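Local coordinates for PUM-HD domain-containing protein (Caenorhabditis elegans, PDB 7CGF) that binds single-stranded RNA through its Pumilio homology domain and probably recognises the 3' untranslated regions of target mRNAs, at residues A[255-260]-A[268-273]; A[272-277]-A[313-318]. The protein carries 2 engineered substitutions. All blocks are in the same frame, centred on the assembly; numbering follows the deposited sequence.

Contact 1: A[255-260]-A[268-273]; sequences NNLFEF and NVIEKC. With nucleotides of chain B.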
loop_
_atom_site.group_PDB
_atom_site.type_symbol
_atom_site.label_atom_id
_atom_site.label_comp_id
_atom_site.label_asym_id
_atom_site.label_seq_id
_atom_site.Cartn_x
_atom_site.Cartn_y
_atom_site.Cartn_z
ATOM N N ASN A 255 8.079 -5.088 -27.988
ATOM C CA ASN A 255 9.300 -4.866 -28.749
ATOM C C ASN A 255 10.536 -5.400 -28.045
ATOM O O ASN A 255 11.572 -5.578 -28.693
ATOM C CB ASN A 255 9.484 -3.376 -29.050
ATOM C CG ASN A 255 8.483 -2.861 -30.069
ATOM O OD1 ASN A 255 7.897 -3.636 -30.824
ATOM N ND2 ASN A 255 8.297 -1.547 -30.105
ATOM N N ASN A 256 10.458 -5.658 -26.740
ATOM C CA ASN A 256 11.593 -6.136 -25.963
ATOM C C ASN A 256 11.197 -7.341 -25.131
ATOM O O ASN A 256 11.612 -7.479 -23.978
ATOM C CB ASN A 256 12.144 -5.021 -25.082
ATOM C CG ASN A 256 12.596 -3.826 -25.891
ATOM O OD1 ASN A 256 13.726 -3.791 -26.380
ATOM N ND2 ASN A 256 11.708 -2.854 -26.066
ATOM N N LEU A 257 10.417 -8.250 -25.729
ATOM C CA LEU A 257 9.696 -9.267 -24.961
ATOM C C LEU A 257 10.645 -10.231 -24.262
ATOM O O LEU A 257 10.442 -10.567 -23.091
ATOM C CB LEU A 257 8.738 -10.036 -25.874
ATOM C CG LEU A 257 7.902 -11.127 -25.195
ATOM C CD1 LEU A 257 6.952 -10.540 -24.163
ATOM C CD2 LEU A 257 7.132 -11.958 -26.213
ATOM N N PHE A 258 11.671 -10.709 -24.965
ATOM C CA PHE A 258 12.566 -11.671 -24.337
ATOM C C PHE A 258 13.280 -11.063 -23.136
ATOM O O PHE A 258 13.376 -11.696 -22.078
ATOM C CB PHE A 258 13.574 -12.202 -25.351
ATOM C CG PHE A 258 14.424 -13.295 -24.805
ATOM C CD1 PHE A 258 13.897 -14.558 -24.619
ATOM C CD2 PHE A 258 15.734 -13.057 -24.439
ATOM C CE1 PHE A 258 14.670 -15.580 -24.096
ATOM C CE2 PHE A 258 16.506 -14.074 -23.916
ATOM C CZ PHE A 258 15.970 -15.331 -23.741
ATOM N N GLU A 259 13.765 -9.828 -23.268
ATOM C CA GLU A 259 14.471 -9.206 -22.154
ATOM C C GLU A 259 13.545 -8.988 -20.960
ATOM O O GLU A 259 13.915 -9.298 -19.824
ATOM C CB GLU A 259 15.104 -7.890 -22.600
ATOM C CG GLU A 259 16.355 -8.085 -23.452
ATOM C CD GLU A 259 17.364 -9.014 -22.794
ATOM O OE1 GLU A 259 17.806 -8.706 -21.663
ATOM O OE2 GLU A 259 17.698 -10.060 -23.400
ATOM N N PHE A 260 12.325 -8.491 -21.199
ATOM C CA PHE A 260 11.403 -8.271 -20.082
ATOM C C PHE A 260 11.017 -9.582 -19.416
ATOM O O PHE A 260 10.914 -9.660 -18.184
ATOM C CB PHE A 260 10.147 -7.534 -20.553
ATOM C CG PHE A 260 10.275 -6.040 -20.514
ATOM C CD1 PHE A 260 10.870 -5.358 -21.562
ATOM C CD2 PHE A 260 9.764 -5.319 -19.453
ATOM C CE1 PHE A 260 10.992 -3.984 -21.535
ATOM C CE2 PHE A 260 9.874 -3.943 -19.417
ATOM C CZ PHE A 260 10.504 -3.273 -20.459
ATOM N N ASN A 268 6.916 -10.093 -14.118
ATOM C CA ASN A 268 5.581 -9.877 -13.575
ATOM C C ASN A 268 4.846 -8.778 -14.319
ATOM O O ASN A 268 3.610 -8.781 -14.360
ATOM C CB ASN A 268 5.659 -9.508 -12.087
ATOM C CG ASN A 268 6.362 -10.576 -11.259
ATOM O OD1 ASN A 268 7.509 -10.397 -10.808
ATOM N ND2 ASN A 268 5.692 -11.700 -11.079
ATOM N N VAL A 269 5.581 -7.814 -14.865
ATOM C CA VAL A 269 4.952 -6.735 -15.624
ATOM C C VAL A 269 4.275 -7.287 -16.877
ATOM O O VAL A 269 3.151 -6.893 -17.211
ATOM C CB VAL A 269 5.997 -5.652 -15.947
ATOM C CG1 VAL A 269 5.456 -4.615 -16.952
ATOM C CG2 VAL A 269 6.464 -4.983 -14.661
ATOM N N ILE A 270 4.917 -8.236 -17.567
ATOM C CA ILE A 270 4.269 -8.831 -18.740
ATOM C C ILE A 270 3.004 -9.561 -18.324
ATOM O O ILE A 270 1.978 -9.482 -19.003
ATOM C CB ILE A 270 5.217 -9.780 -19.495
ATOM C CG1 ILE A 270 6.530 -9.106 -19.812
ATOM C CG2 ILE A 270 4.551 -10.263 -20.796
ATOM C CD1 ILE A 270 7.475 -10.013 -20.559
ATOM N N GLU A 271 3.054 -10.291 -17.206
ATOM C CA GLU A 271 1.863 -10.984 -16.741
ATOM C C GLU A 271 0.726 -10.008 -16.491
ATOM O O GLU A 271 -0.428 -10.286 -16.836
ATOM C CB GLU A 271 2.175 -11.786 -15.479
ATOM C CG GLU A 271 3.124 -12.934 -15.749
ATOM C CD GLU A 271 3.208 -13.908 -14.583
ATOM O OE1 GLU A 271 2.186 -14.105 -13.888
ATOM O OE2 GLU A 271 4.300 -14.469 -14.360
ATOM N N LYS A 272 1.040 -8.846 -15.913
ATOM C CA LYS A 272 0.004 -7.860 -15.640
ATOM C C LYS A 272 -0.610 -7.347 -16.933
ATOM O O LYS A 272 -1.826 -7.114 -17.001
ATOM C CB LYS A 272 0.583 -6.706 -14.820
ATOM C CG LYS A 272 -0.450 -5.706 -14.334
ATOM C CD LYS A 272 -1.299 -6.280 -13.213
ATOM C CE LYS A 272 -2.309 -5.242 -12.727
ATOM N NZ LYS A 272 -3.182 -5.762 -11.643
ATOM N N CYS A 273 0.219 -7.131 -17.955
ATOM C CA CYS A 273 -0.301 -6.744 -19.269
ATOM C C CYS A 273 -1.292 -7.768 -19.799
ATOM O O CYS A 273 -2.307 -7.409 -20.413
ATOM C CB CYS A 273 0.836 -6.586 -20.269
ATOM S SG CYS A 273 1.910 -5.160 -19.990
ATOM P P U B 3 10.532 -15.921 -5.109
ATOM O OP1 U B 3 11.619 -15.329 -4.290
ATOM O OP2 U B 3 9.646 -16.958 -4.550
ATOM O "O5'" U B 3 9.526 -14.808 -5.647
ATOM C "C5'" U B 3 8.648 -14.125 -4.771
ATOM C "C4'" U B 3 8.967 -12.658 -4.804
ATOM O "O4'" U B 3 8.712 -12.133 -6.128
ATOM C "C3'" U B 3 8.151 -11.765 -3.889
ATOM O "O3'" U B 3 8.658 -11.800 -2.568
ATOM C "C2'" U B 3 8.303 -10.393 -4.542
ATOM O "O2'" U B 3 9.525 -9.798 -4.139
ATOM C "C1'" U B 3 8.423 -10.750 -6.029
ATOM N N1 U B 3 7.220 -10.410 -6.825
ATOM C C2 U B 3 7.301 -9.154 -7.408
ATOM O O2 U B 3 8.280 -8.447 -7.240
ATOM N N3 U B 3 6.221 -8.790 -8.169
ATOM C C4 U B 3 5.083 -9.531 -8.380
ATOM O O4 U B 3 4.178 -9.087 -9.081
ATOM C C5 U B 3 5.072 -10.822 -7.742
ATOM C C6 U B 3 6.117 -11.205 -6.992
ATOM P P G B 2 9.938 -21.261 -6.842
ATOM O OP1 G B 2 10.499 -21.109 -5.479
ATOM O OP2 G B 2 8.532 -21.677 -6.977
ATOM O "O5'" G B 2 10.108 -19.830 -7.533
ATOM C "C5'" G B 2 11.397 -19.314 -7.817
ATOM C "C4'" G B 2 11.305 -17.913 -8.365
ATOM O "O4'" G B 2 10.616 -17.937 -9.640
ATOM C "C3'" G B 2 10.495 -16.939 -7.527
ATOM O "O3'" G B 2 11.252 -16.427 -6.447
ATOM C "C2'" G B 2 10.064 -15.893 -8.559
ATOM O "O2'" G B 2 11.124 -14.995 -8.857
ATOM C "C1'" G B 2 9.835 -16.767 -9.793
ATOM N N9 G B 2 8.416 -17.135 -9.949
ATOM C C8 G B 2 7.674 -18.090 -9.289
ATOM N N7 G B 2 6.424 -18.134 -9.668
ATOM C C5 G B 2 6.324 -17.141 -10.638
ATOM C C6 G B 2 5.221 -16.710 -11.420
ATOM O O6 G B 2 4.058 -17.125 -11.426
ATOM N N1 G B 2 5.584 -15.674 -12.286
ATOM C C2 G B 2 6.840 -15.142 -12.386
ATOM N N2 G B 2 6.979 -14.141 -13.271
ATOM N N3 G B 2 7.879 -15.523 -11.648
ATOM C C4 G B 2 7.541 -16.526 -10.815
#
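The start of helix 257-261 packs beside helix 266-276, with the CA atoms of Phe260 and Ile270 coming nearest at 7.3 Å. No hydrogen bond links the two segments. Ile270 does the bridging. Its CD1 methyl lies 3.6 Å from Phe260 CB. The same methyl lies 3.7 Å from Leu257 CD1, where the two aliphatic chains cross at about a right angle. Ile270 CD1 gets there because the chain is extended at chi2 (-180°), which pushes the methyl outward. Phe260 takes part with its CB rather than its ring, and the ring packs on helix 221-225. Leu257 also leans on helix 279-290, and Ile270 on Val312, so the contact is buried.

Asn268 and Glu271, on other faces of helix 266-276, meet the RNA. The Asn268 amide lies over one face of the U3 base of chain B, nearly parallel to it, with CG 3.3 Å from U3 C4. Replacing it with an alanine would probably leave that face of the uracil without its stacking partner and the base freer to tilt. One turn on, Glu271 meets the Watson-Crick edge of G2 of chain B. A single carboxylate oxygen takes both donors: G2 N1 reaches Glu271 OE2 at 2.7 Å (153° at the hydrogen), and G2 N2 reaches Glu271 OE2 at 2.9 Å (140°). Glu271 is itself buried against Tyr311 and Lys315. A negative oxygen held by two N-H groups of one base probably favours guanine here.

This is the build of a Pumilio repeat: short helices packed through a buried apolar contact, with the RNA-binding helix supplying a base-edge reader and a stacking residue on the concave face.

Contact 2: A[272-277]-A[313-318]; sequences KCLEQG and VQKMFD
Leu274 and Lys315 meet where helices 266-276 and 309-319 run side by side. The short segments are nearly parallel (7°), with their axes 9.6 Å apart. Lys315 can be followed outward. Its CB points toward the other helix. CG lies 4.0 Å from Leu274 CD1, so the base of the chain is packed on an apolar neighbour. The chain then bends at chi2 (63°) and chi3 (64°), which swings its end across the Glu275 side chain. CD comes 4.0 Å from Glu275 CG. CE is 3.4 Å from Glu275 OE2. At the tip, NZ forms a salt bridge and hydrogen bond with Glu275 OE2 at 2.9 Å, using the anti lone pair of that oxygen. The two chains cross at about a right angle. Glu275 sits at the exposed border, and Lys315 reaches out to it from the middle of the contact.

Deeper in, Leu274 CD1 presses on Met316 CG at 3.5 Å, a tight fit for two carbons. Met316 CB points away from the 272-277 segment, and its CG makes the touch. Both residues also rest on helix 279-290, Leu274 on Ile285 and Met316 on Val286 and Ala289. That helix closes the buried side.

Leu274 and Met316 fill the interior, and the Glu275-Lys315 salt bridge joins the two repeats. Near-parallel packing of equivalent helices from successive Pumilio repeats is characteristic of the curved PUM-HD superhelix.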
loop_
_atom_site.group_PDB
_atom_site.type_symbol
_atom_site.label_atom_id
_atom_site.label_comp_id
_atom_site.label_asym_id
_atom_site.label_seq_id
_atom_site.Cartn_x
_atom_site.Cartn_y
_atom_site.Cartn_z
ATOM N N LYS A 272 1.040 -8.846 -15.913
ATOM C CA LYS A 272 0.004 -7.860 -15.640
ATOM C C LYS A 272 -0.610 -7.347 -16.933
ATOM O O LYS A 272 -1.826 -7.114 -17.001
ATOM C CB LYS A 272 0.583 -6.706 -14.820
ATOM C CG LYS A 272 -0.450 -5.706 -14.334
ATOM C CD LYS A 272 -1.299 -6.280 -13.213
ATOM C CE LYS A 272 -2.309 -5.242 -12.727
ATOM N NZ LYS A 272 -3.182 -5.762 -11.643
ATOM N N CYS A 273 0.219 -7.131 -17.955
ATOM C CA CYS A 273 -0.301 -6.744 -19.269
ATOM C C CYS A 273 -1.292 -7.768 -19.799
ATOM O O CYS A 273 -2.307 -7.409 -20.413
ATOM C CB CYS A 273 0.836 -6.586 -20.269
ATOM S SG CYS A 273 1.910 -5.160 -19.990
ATOM N N LEU A 274 -0.995 -9.051 -19.601
ATOM C CA LEU A 274 -1.863 -10.093 -20.144
ATOM C C LEU A 274 -3.164 -10.207 -19.361
ATOM O O LEU A 274 -4.206 -10.537 -19.940
ATOM C CB LEU A 274 -1.118 -11.426 -20.156
ATOM C CG LEU A 274 0.051 -11.510 -21.135
ATOM C CD1 LEU A 274 0.979 -12.643 -20.733
ATOM C CD2 LEU A 274 -0.418 -11.693 -22.586
ATOM N N GLU A 275 -3.123 -9.942 -18.053
ATOM C CA GLU A 275 -4.317 -9.986 -17.215
ATOM C C GLU A 275 -5.202 -8.763 -17.433
ATOM O O GLU A 275 -6.432 -8.877 -17.436
ATOM C CB GLU A 275 -3.908 -10.095 -15.740
ATOM C CG GLU A 275 -3.055 -11.313 -15.416
ATOM C CD GLU A 275 -2.362 -11.229 -14.055
ATOM O OE1 GLU A 275 -2.244 -10.120 -13.482
ATOM O OE2 GLU A 275 -1.926 -12.285 -13.552
ATOM N N GLN A 276 -4.600 -7.593 -17.635
ATOM C CA GLN A 276 -5.335 -6.333 -17.734
ATOM C C GLN A 276 -5.571 -5.863 -19.160
ATOM O O GLN A 276 -6.438 -5.006 -19.376
ATOM C CB GLN A 276 -4.582 -5.222 -16.994
ATOM C CG GLN A 276 -4.532 -5.421 -15.502
ATOM C CD GLN A 276 -5.778 -4.912 -14.816
ATOM O OE1 GLN A 276 -6.472 -4.036 -15.338
ATOM N NE2 GLN A 276 -6.073 -5.456 -13.640
ATOM N N GLY A 277 -4.822 -6.380 -20.128
ATOM C CA GLY A 277 -4.854 -5.818 -21.461
ATOM C C GLY A 277 -6.036 -6.301 -22.284
ATOM O O GLY A 277 -6.570 -7.393 -22.086
ATOM N N VAL A 313 4.907 -17.496 -20.339
ATOM C CA VAL A 313 4.271 -18.279 -21.401
ATOM C C VAL A 313 3.012 -18.955 -20.875
ATOM O O VAL A 313 1.962 -18.948 -21.528
ATOM C CB VAL A 313 5.270 -19.293 -21.996
ATOM C CG1 VAL A 313 4.567 -20.214 -23.013
ATOM C CG2 VAL A 313 6.426 -18.578 -22.655
ATOM N N GLN A 314 3.083 -19.524 -19.671
ATOM C CA GLN A 314 1.891 -20.106 -19.070
ATOM C C GLN A 314 0.776 -19.072 -18.939
ATOM O O GLN A 314 -0.386 -19.356 -19.242
ATOM C CB GLN A 314 2.244 -20.705 -17.707
ATOM C CG GLN A 314 1.062 -21.302 -16.968
ATOM C CD GLN A 314 0.655 -22.643 -17.543
ATOM O OE1 GLN A 314 1.503 -23.418 -17.990
ATOM N NE2 GLN A 314 -0.643 -22.927 -17.537
ATOM N N LYS A 315 1.111 -17.862 -18.488
ATOM C CA LYS A 315 0.091 -16.825 -18.358
ATOM C C LYS A 315 -0.520 -16.467 -19.712
ATOM O O LYS A 315 -1.722 -16.206 -19.806
ATOM C CB LYS A 315 0.705 -15.590 -17.696
ATOM C CG LYS A 315 -0.277 -14.454 -17.419
ATOM C CD LYS A 315 -1.372 -14.841 -16.427
ATOM C CE LYS A 315 -0.816 -15.159 -15.044
ATOM N NZ LYS A 315 -1.912 -15.165 -14.043
ATOM N N MET A 316 0.297 -16.419 -20.761
ATOM C CA MET A 316 -0.215 -16.170 -22.108
ATOM C C MET A 316 -1.272 -17.195 -22.490
ATOM O O MET A 316 -2.388 -16.834 -22.872
ATOM C CB MET A 316 0.921 -16.204 -23.122
ATOM C CG MET A 316 1.993 -15.170 -22.912
ATOM S SD MET A 316 3.248 -15.355 -24.176
ATOM C CE MET A 316 2.266 -14.945 -25.536
ATOM N N PHE A 317 -0.937 -18.486 -22.385
ATOM C CA PHE A 317 -1.907 -19.529 -22.710
ATOM C C PHE A 317 -3.187 -19.365 -21.905
ATOM O O PHE A 317 -4.289 -19.559 -22.426
ATOM C CB PHE A 317 -1.308 -20.918 -22.461
ATOM C CG PHE A 317 -0.501 -21.458 -23.608
ATOM C CD1 PHE A 317 0.826 -21.098 -23.780
ATOM C CD2 PHE A 317 -1.065 -22.362 -24.504
ATOM C CE1 PHE A 317 1.586 -21.611 -24.837
ATOM C CE2 PHE A 317 -0.315 -22.877 -25.565
ATOM C CZ PHE A 317 1.006 -22.506 -25.733
ATOM N N ASP A 318 -3.067 -18.990 -20.629
ATOM C CA ASP A 318 -4.251 -18.898 -19.787
ATOM C C ASP A 318 -5.122 -17.686 -20.108
ATOM O O ASP A 318 -6.321 -17.714 -19.811
ATOM C CB ASP A 318 -3.838 -18.877 -18.310
ATOM C CG ASP A 318 -3.110 -20.149 -17.885
ATOM O OD1 ASP A 318 -3.211 -21.179 -18.596
ATOM O OD2 ASP A 318 -2.437 -20.126 -16.827
#

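In the fold
From the N terminus, the chain enters contact 1 at 255-260, turns through seven residues and returns at 268-273. This is a short closure within one predicted Pumilio repeat, 252-287. Helix 266-276 then continues directly into contact 2, and the two contacts share Lys272 and Cys273. The chain makes a longer excursion of 35 residues, mostly helical, before 313-318 closes contact 2 in the following predicted repeat, 294-331. The loops therefore follow one another, neither nesting nor crossing. Helix 266-276 is common to both. The contacts, 10 Å apart between centres, also touch where Glu271 OE1 approaches Lys315 CE at 3.4 Å, joining the guanine-reading residue to the next repeat.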